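Local coordinates for protein uncharacterized aldehyde dehydrogenase AldY (Bacillus subtilis, PDB 4DNG) that probably oxidises aldehydes to carboxylates with NAD(+) as electron acceptor, and may help protect the cell against stress from ethanol and related compounds, at residues 86-94 with 180-189. Sequence-based numbering, arbitrary orientation.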
ATOM      1  N   ILE A  86      21.287  20.094 -21.165  1.00 71.58           N
ATOM      2  CA  ILE A  86      20.341  19.686 -20.143  1.00 68.22           C
ATOM      3  C   ILE A  86      20.943  19.999 -18.780  1.00 71.58           C
ATOM      4  O   ILE A  86      20.270  20.572 -17.920  1.00 74.73           O
ATOM      5  CB  ILE A  86      19.943  18.199 -20.307  1.00 64.82           C
ATOM      6  CG1 ILE A  86      19.275  17.980 -21.680  1.00 67.38           C
ATOM      7  CG2 ILE A  86      19.032  17.744 -19.190  1.00 61.68           C
ATOM      8  CD1 ILE A  86      18.955  16.535 -22.031  1.00 69.50           C
ATOM      9  N   ILE A  87      22.223  19.667 -18.611  1.00 72.74           N
ATOM     10  CA  ILE A  87      22.937  19.882 -17.349  1.00 72.64           C
ATOM     11  C   ILE A  87      22.930  21.375 -16.979  1.00 73.00           C
ATOM     12  O   ILE A  87      22.548  21.760 -15.873  1.00 70.02           O
ATOM     13  CB  ILE A  87      24.351  19.233 -17.379  1.00 72.90           C
ATOM     14  CG1 ILE A  87      24.216  17.703 -17.232  1.00 71.53           C
ATOM     15  CG2 ILE A  87      25.276  19.799 -16.294  1.00 67.70           C
ATOM     16  CD1 ILE A  87      25.487  16.907 -17.458  1.00 69.38           C
ATOM     17  N   MET A  88      23.293  22.206 -17.942  1.00 76.22           N
ATOM     18  CA  MET A  88      23.217  23.649 -17.792  1.00 72.42           C
ATOM     19  C   MET A  88      21.844  24.093 -17.325  1.00 71.06           C
ATOM     20  O   MET A  88      21.744  24.814 -16.335  1.00 75.92           O
ATOM     21  CB  MET A  88      23.600  24.362 -19.095  1.00 71.32           C
ATOM     22  CG  MET A  88      23.838  25.858 -18.909  1.00 84.07           C
ATOM     23  SD  MET A  88      25.020  26.245 -17.586  1.00 95.11           S
ATOM     24  CE  MET A  88      26.582  25.944 -18.418  1.00 96.64           C
ATOM     25  N   MET A  89      20.795  23.653 -18.021  1.00 68.62           N
ATOM     26  CA  MET A  89      19.423  24.027 -17.665  1.00 72.14           C
ATOM     27  C   MET A  89      18.971  23.556 -16.260  1.00 67.96           C
ATOM     28  O   MET A  89      18.345  24.331 -15.527  1.00 67.38           O
ATOM     29  CB  MET A  89      18.436  23.600 -18.752  1.00 78.91           C
ATOM     30  CG  MET A  89      16.997  24.059 -18.505  1.00 86.63           C
ATOM     31  SD  MET A  89      16.745  25.845 -18.383  1.00 85.69           S
ATOM     32  CE  MET A  89      17.214  26.355 -20.030  1.00 83.90           C
ATOM     33  N   ILE A  90      19.298  22.311 -15.887  1.00 63.94           N
ATOM     34  CA  ILE A  90      19.043  21.831 -14.522  1.00 61.31           C
ATOM     35  C   ILE A  90      19.710  22.746 -13.502  1.00 60.45           C
ATOM     36  O   ILE A  90      19.105  23.092 -12.501  1.00 60.93           O
ATOM     37  CB  ILE A  90      19.538  20.382 -14.276  1.00 62.16           C
ATOM     38  CG1 ILE A  90      18.711  19.366 -15.085  1.00 62.83           C
ATOM     39  CG2 ILE A  90      19.456  20.032 -12.793  1.00 52.17           C
ATOM     40  CD1 ILE A  90      19.431  18.048 -15.286  1.00 59.09           C
ATOM     41  N   ALA A  91      20.960  23.119 -13.758  1.00 59.09           N
ATOM     42  CA  ALA A  91      21.659  24.059 -12.903  1.00 65.75           C
ATOM     43  C   ALA A  91      20.941  25.428 -12.832  1.00 68.59           C
ATOM     44  O   ALA A  91      20.614  25.891 -11.740  1.00 65.65           O
ATOM     45  CB  ALA A  91      23.107  24.218 -13.354  1.00 69.18           C
ATOM     46  N   ARG A  92      20.652  26.035 -13.984  1.00 71.24           N
ATOM     47  CA  ARG A  92      20.007  27.359 -14.020  1.00 73.53           C
ATOM     48  C   ARG A  92      18.677  27.396 -13.275  1.00 73.89           C
ATOM     49  O   ARG A  92      18.421  28.334 -12.524  1.00 71.67           O
ATOM     50  CB  ARG A  92      19.794  27.867 -15.451  1.00 76.65           C
ATOM     51  CG  ARG A  92      20.883  27.483 -16.442  1.00 84.01           C
ATOM     52  CD  ARG A  92      21.250  28.609 -17.402  1.00 91.57           C
ATOM     53  NE  ARG A  92      20.201  28.981 -18.360  1.00 90.96           N
ATOM     54  CZ  ARG A  92      19.417  30.053 -18.241  1.00 89.90           C
ATOM     55  NH1 ARG A  92      19.540  30.851 -17.184  1.00101.39           N
ATOM     56  NH2 ARG A  92      18.502  30.327 -19.169  1.00 77.52           N
ATOM     57  N   GLU A  93      17.847  26.372 -13.462  1.00 70.19           N
ATOM     58  CA  GLU A  93      16.455  26.419 -12.983  1.00 68.87           C
ATOM     59  C   GLU A  93      16.393  26.139 -11.510  1.00 66.63           C
ATOM     60  O   GLU A  93      15.560  26.670 -10.781  1.00 67.58           O
ATOM     61  CB  GLU A  93      15.589  25.392 -13.717  1.00 60.60           C
ATOM     62  CG  GLU A  93      14.100  25.602 -13.536  1.00 61.24           C
ATOM     63  CD  GLU A  93      13.237  24.585 -14.278  1.00 72.18           C
ATOM     64  OE1 GLU A  93      13.629  23.398 -14.394  1.00 66.54           O
ATOM     65  OE2 GLU A  93      12.142  24.972 -14.743  1.00 84.09           O
ATOM     66  N   THR A  94      17.342  25.323 -11.099  1.00 66.80           N
ATOM     67  CA  THR A  94      17.293  24.560  -9.880  1.00 62.51           C
ATOM     68  C   THR A  94      18.258  25.135  -8.840  1.00 67.77           C
ATOM     69  O   THR A  94      18.063  24.949  -7.643  1.00 63.70           O
ATOM     70  CB  THR A  94      17.630  23.104 -10.259  1.00 60.91           C
ATOM     71  OG1 THR A  94      16.491  22.255 -10.056  1.00 75.49           O
ATOM     72  CG2 THR A  94      18.775  22.582  -9.525  1.00 55.77           C
ATOM     73  N   ILE A 180       6.220  24.011 -10.457  1.00 53.55           N
ATOM     74  CA  ILE A 180       6.339  25.005 -11.521  1.00 52.90           C
ATOM     75  C   ILE A 180       7.752  25.627 -11.548  1.00 57.68           C
ATOM     76  O   ILE A 180       8.336  25.793 -12.624  1.00 59.48           O
ATOM     77  CB  ILE A 180       5.216  26.092 -11.462  1.00 52.33           C
ATOM     78  CG1 ILE A 180       5.261  27.006 -12.719  1.00 59.76           C
ATOM     79  CG2 ILE A 180       5.304  26.949 -10.191  1.00 49.89           C
ATOM     80  CD1 ILE A 180       5.030  26.285 -14.038  1.00 58.34           C
ATOM     81  N   GLN A 181       8.328  25.922 -10.377  1.00 57.65           N
ATOM     82  CA  GLN A 181       9.644  26.570 -10.348  1.00 59.72           C
ATOM     83  C   GLN A 181      10.756  25.714 -10.937  1.00 63.85           C
ATOM     84  O   GLN A 181      11.822  26.225 -11.242  1.00 66.11           O
ATOM     85  CB  GLN A 181      10.014  27.128  -8.963  1.00 52.51           C
ATOM     86  CG  GLN A 181       9.388  28.497  -8.659  1.00 60.19           C
ATOM     87  CD  GLN A 181       9.691  29.575  -9.713  1.00 68.05           C
ATOM     88  OE1 GLN A 181      10.851  29.807 -10.116  1.00 72.22           O
ATOM     89  NE2 GLN A 181       8.642  30.238 -10.167  1.00 69.90           N
ATOM     90  N   THR A 182      10.507  24.421 -11.098  1.00 63.49           N
ATOM     91  CA  THR A 182      11.474  23.540 -11.761  1.00 63.28           C
ATOM     92  C   THR A 182      10.757  22.697 -12.841  1.00 64.78           C
ATOM     93  O   THR A 182      11.021  21.501 -13.005  1.00 72.24           O
ATOM     94  CB  THR A 182      12.172  22.633 -10.725  1.00 58.82           C
ATOM     95  OG1 THR A 182      11.173  22.070  -9.889  1.00 53.36           O
ATOM     96  CG2 THR A 182      13.110  23.435  -9.806  1.00 57.73           C
ATOM     97  N   ALA A 183       9.848  23.323 -13.582  1.00 54.63           N
ATOM     98  CA  ALA A 183       9.048  22.587 -14.559  1.00 57.47           C
ATOM     99  C   ALA A 183       9.822  22.140 -15.787  1.00 67.67           C
ATOM    100  O   ALA A 183       9.416  21.182 -16.463  1.00 71.28           O
ATOM    101  CB  ALA A 183       7.853  23.407 -14.984  1.00 62.33           C
ATOM    102  N   ILE A 184      10.901  22.856 -16.112  1.00 66.50           N
ATOM    103  CA  ILE A 184      11.667  22.520 -17.294  1.00 63.29           C
ATOM    104  C   ILE A 184      12.444  21.231 -17.048  1.00 65.71           C
ATOM    105  O   ILE A 184      12.359  20.292 -17.831  1.00 65.15           O
ATOM    106  CB  ILE A 184      12.581  23.665 -17.772  1.00 62.56           C
ATOM    107  CG1 ILE A 184      11.730  24.838 -18.249  1.00 64.65           C
ATOM    108  CG2 ILE A 184      13.418  23.223 -18.958  1.00 59.01           C
ATOM    109  CD1 ILE A 184      12.421  26.169 -18.151  1.00 69.30           C
ATOM    110  N   SER A 185      13.167  21.176 -15.939  1.00 66.88           N
ATOM    111  CA  SER A 185      13.962  19.998 -15.640  1.00 63.49           C
ATOM    112  C   SER A 185      13.126  18.911 -15.011  1.00 64.88           C
ATOM    113  O   SER A 185      13.419  17.745 -15.188  1.00 70.09           O
ATOM    114  CB  SER A 185      15.152  20.339 -14.757  1.00 58.32           C
ATOM    115  OG  SER A 185      14.786  21.308 -13.835  1.00 63.25           O
ATOM    116  N   GLY A 186      12.071  19.294 -14.296  1.00 60.92           N
ATOM    117  CA  GLY A 186      11.176  18.317 -13.704  1.00 53.64           C
ATOM    118  C   GLY A 186      10.039  17.838 -14.607  1.00 58.41           C
ATOM    119  O   GLY A 186       9.312  16.917 -14.241  1.00 72.62           O
ATOM    120  N   GLY A 187       9.869  18.438 -15.779  1.00 54.70           N
ATOM    121  CA  GLY A 187       8.753  18.057 -16.657  1.00 58.36           C
ATOM    122  C   GLY A 187       8.973  18.181 -18.148  1.00 57.81           C
ATOM    123  O   GLY A 187       8.910  17.196 -18.877  1.00 57.83           O
ATOM    124  N   THR A 188       9.238  19.389 -18.620  1.00 60.90           N
ATOM    125  CA  THR A 188       9.155  19.623 -20.074  1.00 66.70           C
ATOM    126  C   THR A 188      10.246  18.915 -20.885  1.00 66.21           C
ATOM    127  O   THR A 188       9.975  18.395 -21.978  1.00 67.04           O
ATOM    128  CB  THR A 188       9.108  21.119 -20.440  1.00 72.84           C
ATOM    129  OG1 THR A 188      10.223  21.795 -19.847  1.00 80.00           O
ATOM    130  CG2 THR A 188       7.817  21.745 -19.945  1.00 71.89           C
ATOM    131  N   ILE A 189      11.467  18.896 -20.346  1.00 58.93           N
ATOM    132  CA  ILE A 189      12.587  18.224 -20.996  1.00 59.67           C
ATOM    133  C   ILE A 189      12.271  16.734 -21.137  1.00 60.44           C
ATOM    134  O   ILE A 189      12.509  16.131 -22.200  1.00 66.43           O
ATOM    135  CB  ILE A 189      13.912  18.440 -20.235  1.00 57.45           C
ATOM    136  CG1 ILE A 189      14.392  19.867 -20.412  1.00 61.22           C
ATOM    137  CG2 ILE A 189      14.998  17.495 -20.732  1.00 60.72           C
ATOM    138  CD1 ILE A 189      15.493  20.233 -19.437  1.00 68.54           C
TER
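Glu93 of helix 83-94 extends its side chain to the first turn of helix 183-196, meeting Ile184 and Ser185 there. CB lies 4.2 Å from Ser185 OG. With CG anti to the backbone N (chi1 -166°) and chi2 also extended, the chain runs straight toward the start of helix 183-196: CG passes Gln181 O, and CD comes to rest against Thr182 CA at 3.2 Å. The carboxylate then divides its work. OE2 accepts from Ile184 N at 2.8 Å; OE1 accepts from Ser185 N at 2.7 Å, and both N-H bonds are nearly straight. Both oxygens use their syn lone pairs, so two consecutive amides hold the group at both corners and should fix its rotation. Ser185 OG donates a third bond to OE1, modelled very short. A carboxylate facing backbone amides at a helix N-terminus would probably gain further from the helix dipole. In the aldehyde dehydrogenase fold, this helix follows strand 173-177 of the parallel core of the coenzyme-binding domain, and the side chain of Thr182 is about 12 Å from that of Gly231, a probable NAD(+)-binding residue. Were Glu93 an alanine, the buried amides of Ile184 and Ser185 would probably lose their acceptor and a gap would be likely to open between the helices. Further back, the axes of segments 86-94 and 183-189 approach to 9.0 Å, their N-to-C directions 130° apart, and contact is apolar: Met89 CG meets Ile184 CG2 at 3.7 Å, the two side chains nearly perpendicular, while Ile90 CG1 packs on Ser185 CB. Ile86 CD1 touches Ile189 CG2 at 4.3 Å, where Met157 of helix 156-169 adjoins both isoleucines.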